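Local coordinates for protein polyisoprenyl-teichoic acid--peptidoglycan teichoic acid transferase TagV (Bacillus subtilis, PDB 6UF3) that belongs to the LytR-CpsA-Psr family of bacterial cell-envelope proteins and is built around a mixed beta-sheet with packed helices, at residues 31-35 / 253-257; 60-64 / 235-239; 145-149 / 163-167. All coordinates share one frame; numbering follows the deposited sequence.

Contact 1: 31-35 / 253-257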
ATOM      1  N   VAL A  31      -0.827  -5.178  -4.489  1.00 16.77           N
ATOM      2  CA  VAL A  31      -0.743  -5.135  -5.950  1.00 14.38           C
ATOM      3  C   VAL A  31      -0.502  -6.556  -6.433  1.00 19.39           C
ATOM      4  O   VAL A  31       0.360  -7.257  -5.892  1.00 20.52           O
ATOM      5  CB  VAL A  31       0.380  -4.193  -6.425  1.00 16.82           C
ATOM      6  CG1 VAL A  31       0.549  -4.270  -7.952  1.00 20.35           C
ATOM      7  CG2 VAL A  31       0.101  -2.766  -5.984  1.00 18.62           C
ATOM      8  N   THR A  32      -1.269  -6.997  -7.430  1.00 17.60           N
ATOM      9  CA  THR A  32      -1.004  -8.273  -8.079  1.00 16.72           C
ATOM     10  C   THR A  32      -0.492  -8.004  -9.493  1.00 17.61           C
ATOM     11  O   THR A  32      -0.917  -7.047 -10.142  1.00 20.25           O
ATOM     12  CB  THR A  32      -2.238  -9.193  -8.096  1.00 20.08           C
ATOM     13  OG1 THR A  32      -3.350  -8.522  -8.699  1.00 20.44           O
ATOM     14  CG2 THR A  32      -2.642  -9.575  -6.667  1.00 16.63           C
ATOM     15  N   LEU A  33       0.448  -8.820  -9.942  1.00 16.39           N
ATOM     16  CA  LEU A  33       1.138  -8.592 -11.208  1.00 16.38           C
ATOM     17  C   LEU A  33       1.122  -9.869 -12.033  1.00 20.76           C
ATOM     18  O   LEU A  33       1.362 -10.968 -11.517  1.00 21.04           O
ATOM     19  CB  LEU A  33       2.590  -8.128 -10.969  1.00 19.01           C
ATOM     20  CG  LEU A  33       2.825  -6.819 -10.202  1.00 21.36           C
ATOM     21  CD1 LEU A  33       2.964  -7.076  -8.690  1.00 21.66           C
ATOM     22  CD2 LEU A  33       4.057  -6.106 -10.711  1.00 24.10           C
ATOM     23  N   ASP A  34       0.821  -9.719 -13.328  1.00 19.67           N
ATOM     24  CA  ASP A  34       0.921 -10.809 -14.291  1.00 22.33           C
ATOM     25  C   ASP A  34       1.942 -10.339 -15.318  1.00 25.09           C
ATOM     26  O   ASP A  34       1.584  -9.663 -16.307  1.00 26.44           O
ATOM     27  CB  ASP A  34      -0.437 -11.124 -14.916  1.00 23.92           C
ATOM     28  CG  ASP A  34      -0.395 -12.322 -15.843  1.00 26.23           C
ATOM     29  OD1 ASP A  34       0.690 -12.914 -16.026  1.00 32.03           O
ATOM     30  OD2 ASP A  34      -1.457 -12.663 -16.406  1.00 30.14           O
ATOM     31  N   PRO A  35       3.235 -10.614 -15.088  1.00 23.94           N
ATOM     32  CA  PRO A  35       4.271 -10.050 -15.970  1.00 27.11           C
ATOM     33  C   PRO A  35       4.238 -10.594 -17.381  1.00 29.88           C
ATOM     34  O   PRO A  35       4.597  -9.867 -18.321  1.00 27.46           O
ATOM     35  CB  PRO A  35       5.583 -10.424 -15.260  1.00 25.74           C
ATOM     36  CG  PRO A  35       5.209 -10.581 -13.822  1.00 24.57           C
ATOM     37  CD  PRO A  35       3.811 -11.180 -13.851  1.00 21.18           C
ATOM     38  N   LEU A 253      -8.585 -11.594  -7.812  1.00 20.95           N
ATOM     39  CA  LEU A 253      -7.147 -11.637  -7.538  1.00 21.24           C
ATOM     40  C   LEU A 253      -6.580 -13.032  -7.777  1.00 20.99           C
ATOM     41  O   LEU A 253      -5.483 -13.180  -8.330  1.00 22.38           O
ATOM     42  CB  LEU A 253      -6.872 -11.188  -6.102  1.00 21.06           C
ATOM     43  CG  LEU A 253      -7.210  -9.732  -5.794  1.00 20.59           C
ATOM     44  CD1 LEU A 253      -6.907  -9.387  -4.354  1.00 28.59           C
ATOM     45  CD2 LEU A 253      -6.476  -8.787  -6.755  1.00 24.60           C
ATOM     46  N   GLN A 254      -7.314 -14.065  -7.360  1.00 21.24           N
ATOM     47  CA  GLN A 254      -6.911 -15.444  -7.616  1.00 21.64           C
ATOM     48  C   GLN A 254      -6.750 -15.715  -9.103  1.00 25.93           C
ATOM     49  O   GLN A 254      -5.759 -16.319  -9.531  1.00 28.60           O
ATOM     50  CB  GLN A 254      -7.942 -16.398  -7.013  1.00 24.25           C
ATOM     51  CG  GLN A 254      -7.875 -16.442  -5.507  1.00 23.55           C
ATOM     52  CD  GLN A 254      -9.130 -17.004  -4.884  1.00 29.14           C
ATOM     53  OE1 GLN A 254     -10.082 -17.392  -5.582  1.00 28.01           O
ATOM     54  NE2 GLN A 254      -9.139 -17.074  -3.556  1.00 26.46           N
ATOM     55  N   GLU A 255      -7.731 -15.293  -9.909  1.00 28.24           N
ATOM     56  CA  GLU A 255      -7.626 -15.491 -11.350  1.00 27.74           C
ATOM     57  C   GLU A 255      -6.430 -14.741 -11.914  1.00 29.60           C
ATOM     58  O   GLU A 255      -5.705 -15.272 -12.766  1.00 29.52           O
ATOM     59  CB  GLU A 255      -8.921 -15.052 -12.039  1.00 29.69           C
ATOM     60  N   HIS A 256      -6.196 -13.512 -11.445  1.00 22.84           N
ATOM     61  CA  HIS A 256      -5.055 -12.758 -11.954  1.00 22.63           C
ATOM     62  C   HIS A 256      -3.749 -13.466 -11.622  1.00 25.72           C
ATOM     63  O   HIS A 256      -2.821 -13.487 -12.438  1.00 26.61           O
ATOM     64  CB  HIS A 256      -5.062 -11.342 -11.387  1.00 23.10           C
ATOM     65  CG  HIS A 256      -4.109 -10.415 -12.081  1.00 22.09           C
ATOM     66  ND1 HIS A 256      -3.243  -9.586 -11.400  1.00 20.41           N
ATOM     67  CD2 HIS A 256      -3.875 -10.203 -13.397  1.00 27.14           C
ATOM     68  CE1 HIS A 256      -2.529  -8.891 -12.266  1.00 21.85           C
ATOM     69  NE2 HIS A 256      -2.892  -9.248 -13.485  1.00 22.66           N
ATOM     70  N   LEU A 257      -3.676 -14.089 -10.447  1.00 24.57           N
ATOM     71  CA  LEU A 257      -2.462 -14.762 -10.004  1.00 25.58           C
ATOM     72  C   LEU A 257      -2.357 -16.207 -10.475  1.00 30.91           C
ATOM     73  O   LEU A 257      -1.350 -16.861 -10.185  1.00 31.03           O
ATOM     74  CB  LEU A 257      -2.372 -14.724  -8.470  1.00 19.76           C
ATOM     75  CG  LEU A 257      -2.190 -13.364  -7.795  1.00 18.56           C
ATOM     76  CD1 LEU A 257      -2.387 -13.483  -6.276  1.00 20.81           C
ATOM     77  CD2 LEU A 257      -0.804 -12.780  -8.068  1.00 21.06           C
TER
HETATM   78  O   HOH W   1      -3.391 -13.929 -15.102  1.00 33.78           O

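Contact 2: 60-64 / 235-239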
ATOM      1  N   SER A  60     -11.587 -12.901  19.094  1.00 36.71           N
ATOM      2  CA  SER A  60     -12.540 -12.054  18.401  1.00 36.52           C
ATOM      3  C   SER A  60     -11.853 -11.263  17.296  1.00 36.49           C
ATOM      4  O   SER A  60     -10.647 -11.007  17.333  1.00 30.76           O
ATOM      5  CB  SER A  60     -13.196 -11.087  19.381  1.00 38.92           C
ATOM      6  OG  SER A  60     -12.203 -10.368  20.094  1.00 38.08           O
ATOM      7  N   LYS A  61     -12.648 -10.865  16.307  1.00 26.14           N
ATOM      8  CA  LYS A  61     -12.147 -10.029  15.230  1.00 25.70           C
ATOM      9  C   LYS A  61     -11.718  -8.666  15.754  1.00 26.32           C
ATOM     10  O   LYS A  61     -12.262  -8.148  16.729  1.00 27.32           O
ATOM     11  CB  LYS A  61     -13.220  -9.849  14.158  1.00 29.38           C
ATOM     12  CG  LYS A  61     -13.506 -11.089  13.344  1.00 29.28           C
ATOM     13  CD  LYS A  61     -14.736 -10.871  12.477  1.00 32.87           C
ATOM     14  CE  LYS A  61     -14.909 -11.990  11.473  1.00 38.91           C
ATOM     15  NZ  LYS A  61     -16.203 -11.835  10.742  1.00 40.89           N
ATOM     16  N   THR A  62     -10.746  -8.070  15.076  1.00 25.46           N
ATOM     17  CA  THR A  62     -10.275  -6.747  15.439  1.00 24.58           C
ATOM     18  C   THR A  62      -9.947  -6.002  14.156  1.00 25.18           C
ATOM     19  O   THR A  62     -10.180  -6.499  13.055  1.00 24.00           O
ATOM     20  CB  THR A  62      -9.085  -6.841  16.402  1.00 34.13           C
ATOM     21  OG1 THR A  62      -8.792  -5.545  16.933  1.00 34.76           O
ATOM     22  CG2 THR A  62      -7.873  -7.416  15.712  1.00 30.56           C
ATOM     23  N   LYS A  63      -9.428  -4.787  14.297  1.00 24.26           N
ATOM     24  CA  LYS A  63      -9.084  -4.002  13.120  1.00 21.91           C
ATOM     25  C   LYS A  63      -7.807  -4.539  12.491  1.00 20.77           C
ATOM     26  O   LYS A  63      -6.887  -4.945  13.191  1.00 21.83           O
ATOM     27  CB  LYS A  63      -8.895  -2.537  13.495  1.00 24.11           C
ATOM     28  CG  LYS A  63     -10.082  -1.897  14.126  1.00 29.54           C
ATOM     29  CD  LYS A  63      -9.771  -0.460  14.457  1.00 35.86           C
ATOM     30  CE  LYS A  63     -10.880   0.148  15.260  1.00 42.22           C
ATOM     31  NZ  LYS A  63     -10.815   1.630  15.244  1.00 45.53           N
ATOM     32  N   ILE A  64      -7.742  -4.526  11.155  1.00 17.03           N
ATOM     33  CA  ILE A  64      -6.590  -5.146  10.505  1.00 17.88           C
ATOM     34  C   ILE A  64      -5.301  -4.392  10.833  1.00 19.22           C
ATOM     35  O   ILE A  64      -4.217  -4.990  10.861  1.00 19.18           O
ATOM     36  CB  ILE A  64      -6.819  -5.269   8.987  1.00 17.73           C
ATOM     37  CG1 ILE A  64      -5.745  -6.170   8.372  1.00 18.66           C
ATOM     38  CG2 ILE A  64      -6.871  -3.893   8.310  1.00 16.13           C
ATOM     39  CD1 ILE A  64      -6.083  -6.671   6.967  1.00 19.15           C
ATOM     40  N   ASN A 235     -18.960   3.038  20.978  1.00 52.67           N
ATOM     41  CA  ASN A 235     -19.022   3.287  19.539  1.00 51.21           C
ATOM     42  C   ASN A 235     -17.640   3.172  18.899  1.00 46.34           C
ATOM     43  O   ASN A 235     -17.183   4.068  18.185  1.00 46.05           O
ATOM     44  CB  ASN A 235     -19.653   4.649  19.240  1.00 53.47           C
ATOM     45  CG  ASN A 235     -21.115   4.707  19.617  1.00 57.49           C
ATOM     46  OD1 ASN A 235     -21.900   3.829  19.255  1.00 60.28           O
ATOM     47  ND2 ASN A 235     -21.494   5.748  20.350  1.00 57.76           N
ATOM     48  N   THR A 236     -16.968   2.055  19.167  1.00 37.34           N
ATOM     49  CA  THR A 236     -15.718   1.768  18.479  1.00 35.42           C
ATOM     50  C   THR A 236     -15.988   1.592  16.991  1.00 30.69           C
ATOM     51  O   THR A 236     -16.826   0.777  16.601  1.00 31.03           O
ATOM     52  CB  THR A 236     -15.073   0.505  19.047  1.00 40.98           C
ATOM     53  OG1 THR A 236     -15.034   0.589  20.477  1.00 42.94           O
ATOM     54  CG2 THR A 236     -13.663   0.331  18.501  1.00 37.67           C
ATOM     55  N   TYR A 237     -15.278   2.355  16.157  1.00 28.03           N
ATOM     56  CA  TYR A 237     -15.529   2.309  14.723  1.00 30.95           C
ATOM     57  C   TYR A 237     -14.798   1.141  14.075  1.00 31.30           C
ATOM     58  O   TYR A 237     -13.587   0.970  14.258  1.00 31.21           O
ATOM     59  CB  TYR A 237     -15.107   3.613  14.037  1.00 31.09           C
ATOM     60  CG  TYR A 237     -15.192   3.505  12.529  1.00 29.34           C
ATOM     61  CD1 TYR A 237     -16.405   3.672  11.877  1.00 34.22           C
ATOM     62  CD2 TYR A 237     -14.065   3.211  11.760  1.00 29.65           C
ATOM     63  CE1 TYR A 237     -16.505   3.560  10.512  1.00 36.06           C
ATOM     64  CE2 TYR A 237     -14.158   3.088  10.379  1.00 25.59           C
ATOM     65  CZ  TYR A 237     -15.386   3.264   9.764  1.00 32.20           C
ATOM     66  OH  TYR A 237     -15.503   3.151   8.393  1.00 36.89           O
ATOM     67  N   TYR A 238     -15.531   0.372  13.274  1.00 24.16           N
ATOM     68  CA  TYR A 238     -14.976  -0.654  12.408  1.00 24.45           C
ATOM     69  C   TYR A 238     -15.507  -0.468  10.995  1.00 22.09           C
ATOM     70  O   TYR A 238     -16.597   0.064  10.787  1.00 24.04           O
ATOM     71  CB  TYR A 238     -15.353  -2.053  12.869  1.00 24.67           C
ATOM     72  CG  TYR A 238     -14.739  -2.454  14.178  1.00 22.01           C
ATOM     73  CD1 TYR A 238     -15.367  -2.158  15.380  1.00 23.51           C
ATOM     74  CD2 TYR A 238     -13.533  -3.142  14.210  1.00 23.09           C
ATOM     75  CE1 TYR A 238     -14.805  -2.536  16.584  1.00 28.79           C
ATOM     76  CE2 TYR A 238     -12.964  -3.518  15.406  1.00 26.30           C
ATOM     77  CZ  TYR A 238     -13.602  -3.213  16.585  1.00 28.98           C
ATOM     78  OH  TYR A 238     -13.032  -3.593  17.777  1.00 32.69           O
ATOM     79  N   PHE A 239     -14.735  -0.937  10.024  1.00 24.16           N
ATOM     80  CA  PHE A 239     -15.220  -1.081   8.657  1.00 23.07           C
ATOM     81  C   PHE A 239     -15.528  -2.550   8.422  1.00 22.19           C
ATOM     82  O   PHE A 239     -14.616  -3.383   8.380  1.00 23.80           O
ATOM     83  CB  PHE A 239     -14.196  -0.571   7.648  1.00 22.29           C
ATOM     84  CG  PHE A 239     -14.703  -0.566   6.232  1.00 23.84           C
ATOM     85  CD1 PHE A 239     -15.767   0.237   5.870  1.00 29.20           C
ATOM     86  CD2 PHE A 239     -14.104  -1.355   5.263  1.00 27.45           C
ATOM     87  CE1 PHE A 239     -16.241   0.255   4.564  1.00 33.62           C
ATOM     88  CE2 PHE A 239     -14.573  -1.338   3.941  1.00 27.47           C
ATOM     89  CZ  PHE A 239     -15.634  -0.530   3.599  1.00 29.34           C
TER

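Contact 3: 145-149 / 163-167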
ATOM      1  N   ALA A 145       2.871  14.647   4.380  1.00 27.12           N
ATOM      2  CA  ALA A 145       1.732  15.406   4.891  1.00 29.19           C
ATOM      3  C   ALA A 145       0.484  15.150   4.055  1.00 34.31           C
ATOM      4  O   ALA A 145      -0.629  15.069   4.590  1.00 32.48           O
ATOM      5  CB  ALA A 145       2.056  16.901   4.932  1.00 31.13           C
ATOM      6  N   TYR A 146       0.654  15.032   2.735  1.00 27.58           N
ATOM      7  CA  TYR A 146      -0.452  14.694   1.847  1.00 29.19           C
ATOM      8  C   TYR A 146      -1.060  13.345   2.212  1.00 31.83           C
ATOM      9  O   TYR A 146      -2.289  13.200   2.259  1.00 32.93           O
ATOM     10  CB  TYR A 146       0.056  14.691   0.401  1.00 26.22           C
ATOM     11  CG  TYR A 146      -1.011  14.582  -0.664  1.00 26.58           C
ATOM     12  CD1 TYR A 146      -1.825  15.662  -0.967  1.00 29.63           C
ATOM     13  CD2 TYR A 146      -1.192  13.396  -1.375  1.00 28.54           C
ATOM     14  CE1 TYR A 146      -2.790  15.573  -1.952  1.00 32.23           C
ATOM     15  CE2 TYR A 146      -2.162  13.293  -2.362  1.00 28.60           C
ATOM     16  CZ  TYR A 146      -2.956  14.387  -2.644  1.00 30.88           C
ATOM     17  OH  TYR A 146      -3.922  14.312  -3.615  1.00 35.12           O
ATOM     18  N   ALA A 147      -0.209  12.349   2.482  1.00 28.08           N
ATOM     19  CA  ALA A 147      -0.693  11.010   2.810  1.00 28.86           C
ATOM     20  C   ALA A 147      -1.370  10.968   4.168  1.00 32.53           C
ATOM     21  O   ALA A 147      -2.274  10.151   4.376  1.00 35.87           O
ATOM     22  CB  ALA A 147       0.459  10.006   2.788  1.00 30.10           C
ATOM     23  N   ARG A 148      -0.957  11.835   5.094  1.00 31.08           N
ATOM     24  CA  ARG A 148      -1.430  11.759   6.474  1.00 35.03           C
ATOM     25  C   ARG A 148      -2.687  12.577   6.741  1.00 38.68           C
ATOM     26  O   ARG A 148      -3.350  12.337   7.759  1.00 41.89           O
ATOM     27  CB  ARG A 148      -0.332  12.218   7.437  1.00 33.79           C
ATOM     28  CG  ARG A 148       0.840  11.263   7.547  1.00 37.70           C
ATOM     29  CD  ARG A 148       1.944  11.844   8.419  1.00 39.27           C
ATOM     30  NE  ARG A 148       1.592  11.846   9.840  1.00 45.92           N
ATOM     31  CZ  ARG A 148       2.197  12.596  10.754  1.00 46.44           C
ATOM     32  NH1 ARG A 148       3.183  13.414  10.396  1.00 47.63           N
ATOM     33  NH2 ARG A 148       1.814  12.536  12.022  1.00 48.52           N
ATOM     34  N   MET A 149      -3.029  13.526   5.870  1.00 34.59           N
ATOM     35  CA  MET A 149      -4.133  14.435   6.153  1.00 43.65           C
ATOM     36  C   MET A 149      -5.428  13.668   6.393  1.00 47.71           C
ATOM     37  O   MET A 149      -5.732  12.698   5.693  1.00 45.24           O
ATOM     38  CB  MET A 149      -4.321  15.423   5.003  1.00 50.18           C
ATOM     39  CG  MET A 149      -5.358  16.499   5.286  1.00 54.30           C
ATOM     40  SD  MET A 149      -7.022  16.044   4.758  1.00 61.64           S
ATOM     41  CE  MET A 149      -6.885  16.308   2.989  1.00 56.02           C
ATOM     42  N   ARG A 163      -5.589   8.991  -1.368  1.00 32.40           N
ATOM     43  CA  ARG A 163      -4.325   9.693  -1.584  1.00 28.55           C
ATOM     44  C   ARG A 163      -3.124   8.750  -1.537  1.00 28.66           C
ATOM     45  O   ARG A 163      -2.150   8.950  -2.276  1.00 27.96           O
ATOM     46  CB  ARG A 163      -4.173  10.822  -0.563  1.00 31.39           C
ATOM     47  CG  ARG A 163      -5.054  12.028  -0.870  1.00 32.31           C
ATOM     48  CD  ARG A 163      -4.953  13.101   0.199  1.00 37.20           C
ATOM     49  NE  ARG A 163      -6.114  13.094   1.086  1.00 49.84           N
ATOM     50  CZ  ARG A 163      -6.093  12.672   2.349  1.00 50.42           C
ATOM     51  NH1 ARG A 163      -4.966  12.220   2.888  1.00 48.61           N
ATOM     52  NH2 ARG A 163      -7.203  12.706   3.076  1.00 49.11           N
ATOM     53  N   GLN A 164      -3.169   7.721  -0.684  1.00 28.58           N
ATOM     54  CA  GLN A 164      -2.099   6.728  -0.672  1.00 25.62           C
ATOM     55  C   GLN A 164      -2.011   5.998  -2.009  1.00 24.75           C
ATOM     56  O   GLN A 164      -0.914   5.793  -2.549  1.00 24.10           O
ATOM     57  CB  GLN A 164      -2.318   5.735   0.476  1.00 26.52           C
ATOM     58  CG  GLN A 164      -2.096   6.339   1.854  1.00 34.00           C
ATOM     59  CD  GLN A 164      -2.813   5.577   2.960  1.00 39.43           C
ATOM     60  OE1 GLN A 164      -3.251   4.440   2.775  1.00 35.77           O
ATOM     61  NE2 GLN A 164      -2.951   6.215   4.112  1.00 45.90           N
ATOM     62  N   LYS A 165      -3.156   5.587  -2.559  1.00 25.15           N
ATOM     63  CA  LYS A 165      -3.114   4.924  -3.856  1.00 26.08           C
ATOM     64  C   LYS A 165      -2.631   5.883  -4.932  1.00 25.36           C
ATOM     65  O   LYS A 165      -1.920   5.478  -5.854  1.00 25.25           O
ATOM     66  CB  LYS A 165      -4.483   4.344  -4.201  1.00 24.51           C
ATOM     67  CG  LYS A 165      -4.740   2.996  -3.519  1.00 29.30           C
ATOM     68  CD  LYS A 165      -6.042   2.366  -3.988  1.00 29.51           C
ATOM     69  CE  LYS A 165      -7.245   3.103  -3.407  1.00 31.30           C
ATOM     70  NZ  LYS A 165      -8.544   2.545  -3.896  1.00 37.14           N
ATOM     71  N   GLN A 166      -3.000   7.162  -4.824  1.00 24.05           N
ATOM     72  CA  GLN A 166      -2.483   8.169  -5.757  1.00 29.49           C
ATOM     73  C   GLN A 166      -0.958   8.238  -5.730  1.00 27.17           C
ATOM     74  O   GLN A 166      -0.303   8.337  -6.782  1.00 26.87           O
ATOM     75  CB  GLN A 166      -3.072   9.533  -5.405  1.00 34.77           C
ATOM     76  CG  GLN A 166      -3.696  10.282  -6.544  1.00 47.49           C
ATOM     77  CD  GLN A 166      -4.265  11.610  -6.094  1.00 49.69           C
ATOM     78  OE1 GLN A 166      -4.380  11.876  -4.896  1.00 47.33           O
ATOM     79  NE2 GLN A 166      -4.612  12.457  -7.050  1.00 47.26           N
ATOM     80  N   ILE A 167      -0.373   8.220  -4.529  1.00 24.40           N
ATOM     81  CA  ILE A 167       1.084   8.252  -4.400  1.00 25.11           C
ATOM     82  C   ILE A 167       1.702   7.018  -5.048  1.00 23.18           C
ATOM     83  O   ILE A 167       2.684   7.110  -5.797  1.00 23.59           O
ATOM     84  CB  ILE A 167       1.480   8.372  -2.917  1.00 25.20           C
ATOM     85  CG1 ILE A 167       1.151   9.773  -2.404  1.00 28.02           C
ATOM     86  CG2 ILE A 167       2.964   8.036  -2.690  1.00 28.27           C
ATOM     87  CD1 ILE A 167       0.954   9.826  -0.899  1.00 29.12           C
TER

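Contact 1: 31-35 / 253-257
Thr32 OG1 and His256 ND1 are hydrogen-bonded at 2.9 Å. The hydroxyl meets the imidazole at its edge, close to the ring plane. With chi1 at 55°, OG1 lies between the backbone N and the carbonyl carbon, and this leaves the methyl group to face the helix. Thr32 CG2 is 3.9 Å from Leu253 CD2, and it also touches Leu257 CD1. The threonine thus offers its polar branch to the histidine and its apolar branch to two leucines. His256 CE1 approaches Thr32 O at 3.2 Å, in the plane of the ring. The other ring nitrogen, NE2, is hydrogen-bonded to Thr39 OG1. Bonds at both nitrogens fix the rotation of the imidazole. Asp34 meets the ring through its methylene: its CB is 3.4 Å from His256 NE2. Its carboxylate stays apart from the ring nitrogens. Instead, Asp34 OD2 accepts hydrogen bonds from Asn37 ND2 and from a water at 2.7 Å. The same water donates to His256 O at 2.8 Å and so bridges the strand to the helix backbone. The helix segment runs at 33° to the strand segment. Strand 25-34 lies between strands 6-13 and 39-44 in the mixed sheet. Helix 243-257 packs on one side of it, while Leu33 points away from that helix and touches Leu207 of helix 201-210.

Contact 2: 60-64 / 235-239
Lys63 and Tyr238 are the closest pair along the two backbones, with their CA atoms 6.8 Å apart, and no backbone hydrogen bond joins the segments. The contact is made mainly by the side chain of Lys63. Its CG is anti to the carbonyl carbon (chi1 -58°) and the rest of the chain is extended, which carries it across the Tyr238 ring at about a right angle. Lys63 CG is 3.5 Å from Tyr238 CE2. Further out, CE lies over one face of the ring, displaced toward the rim. The peptide before Lys63 meets the same ring at its edge, with Lys63 N in the ring plane. The ammonium stands nearly above the ring centre but too high for more than a weak cation-pi attraction: Lys63 NZ is 5.6 Å from the centroid of the Tyr238 ring. NZ gives a weak hydrogen bond to Tyr237 O at 3.0 Å. Its stronger partner is Asp48, in a salt bridge. Tyr237 turns its own hydroxyl to Asp228. This is surface packing between two small antiparallel units: strand 62-63, paired with 50-51, and the beta-hairpin of strands 226-231 and 236-241.

Contact 3: 145-149 / 163-167
Arg163 makes most of the polar contact, through hydrogen bonds to backbone carbonyls at the end of helix 140-148. Arg163 NH1 donates to Tyr146 O at 2.9 Å. It also donates to Met149 O at 2.9 Å, and NH2 adds a weak bond to the same oxygen. Met149 O is therefore held by both terminal nitrogens. The arginine chain bends at chi3 (-103°), which turns the guanidinium toward these carbonyls. Its positive charge probably suits the negative end of the helix dipole. A further bond links two side chains: Tyr146 OH donates to Gln166 OE1 at 2.8 Å, with the hydroxyl tilted from the carbonyl plane. Gln166 NE2 is satisfied by Asp112 O.

Contacts over flat faces hold the same groups. Arg163 CD sits over the centre of the Tyr146 ring, 3.8 Å from its centroid, as a CH-pi contact. The guanidinium beyond it stands steeply to the ring, with the planes 77° apart. Met149 CE lies over one face of that guanidinium, toward its rim, 3.6 Å from Arg163 NH2.

The apolar part is small. Ile167 CD1 rests 3.7 Å from Ala147 CB and also reaches the edge of the Tyr146 ring. Together these contacts close a helix-loop-helix unit, in which the end of helix 140-148 packs against helix 158-177.

Contact 1 is buried, contact 3 is partly buried and contact 2 lies at the surface. Contacts 1 and 3 sit on opposite sides of the chain's centre, with their own centres about 24 Å apart. Contact 1 joins the mixed sheet to the last helix, contact 3 joins two helices, and contact 2 joins two small strand pairs. Strand 236-241 of contact 2 leads directly into helix 243-257 of contact 1. The chemistry follows the setting. A threonine-histidine hydrogen bond, a water bridge from a carboxylate and leucine packing serve contact 1, and a charged arginine on carbonyls serves contact 3. Contact 2 relies on an extended lysine laid over a tyrosine, with only a weak hydrogen bond across it.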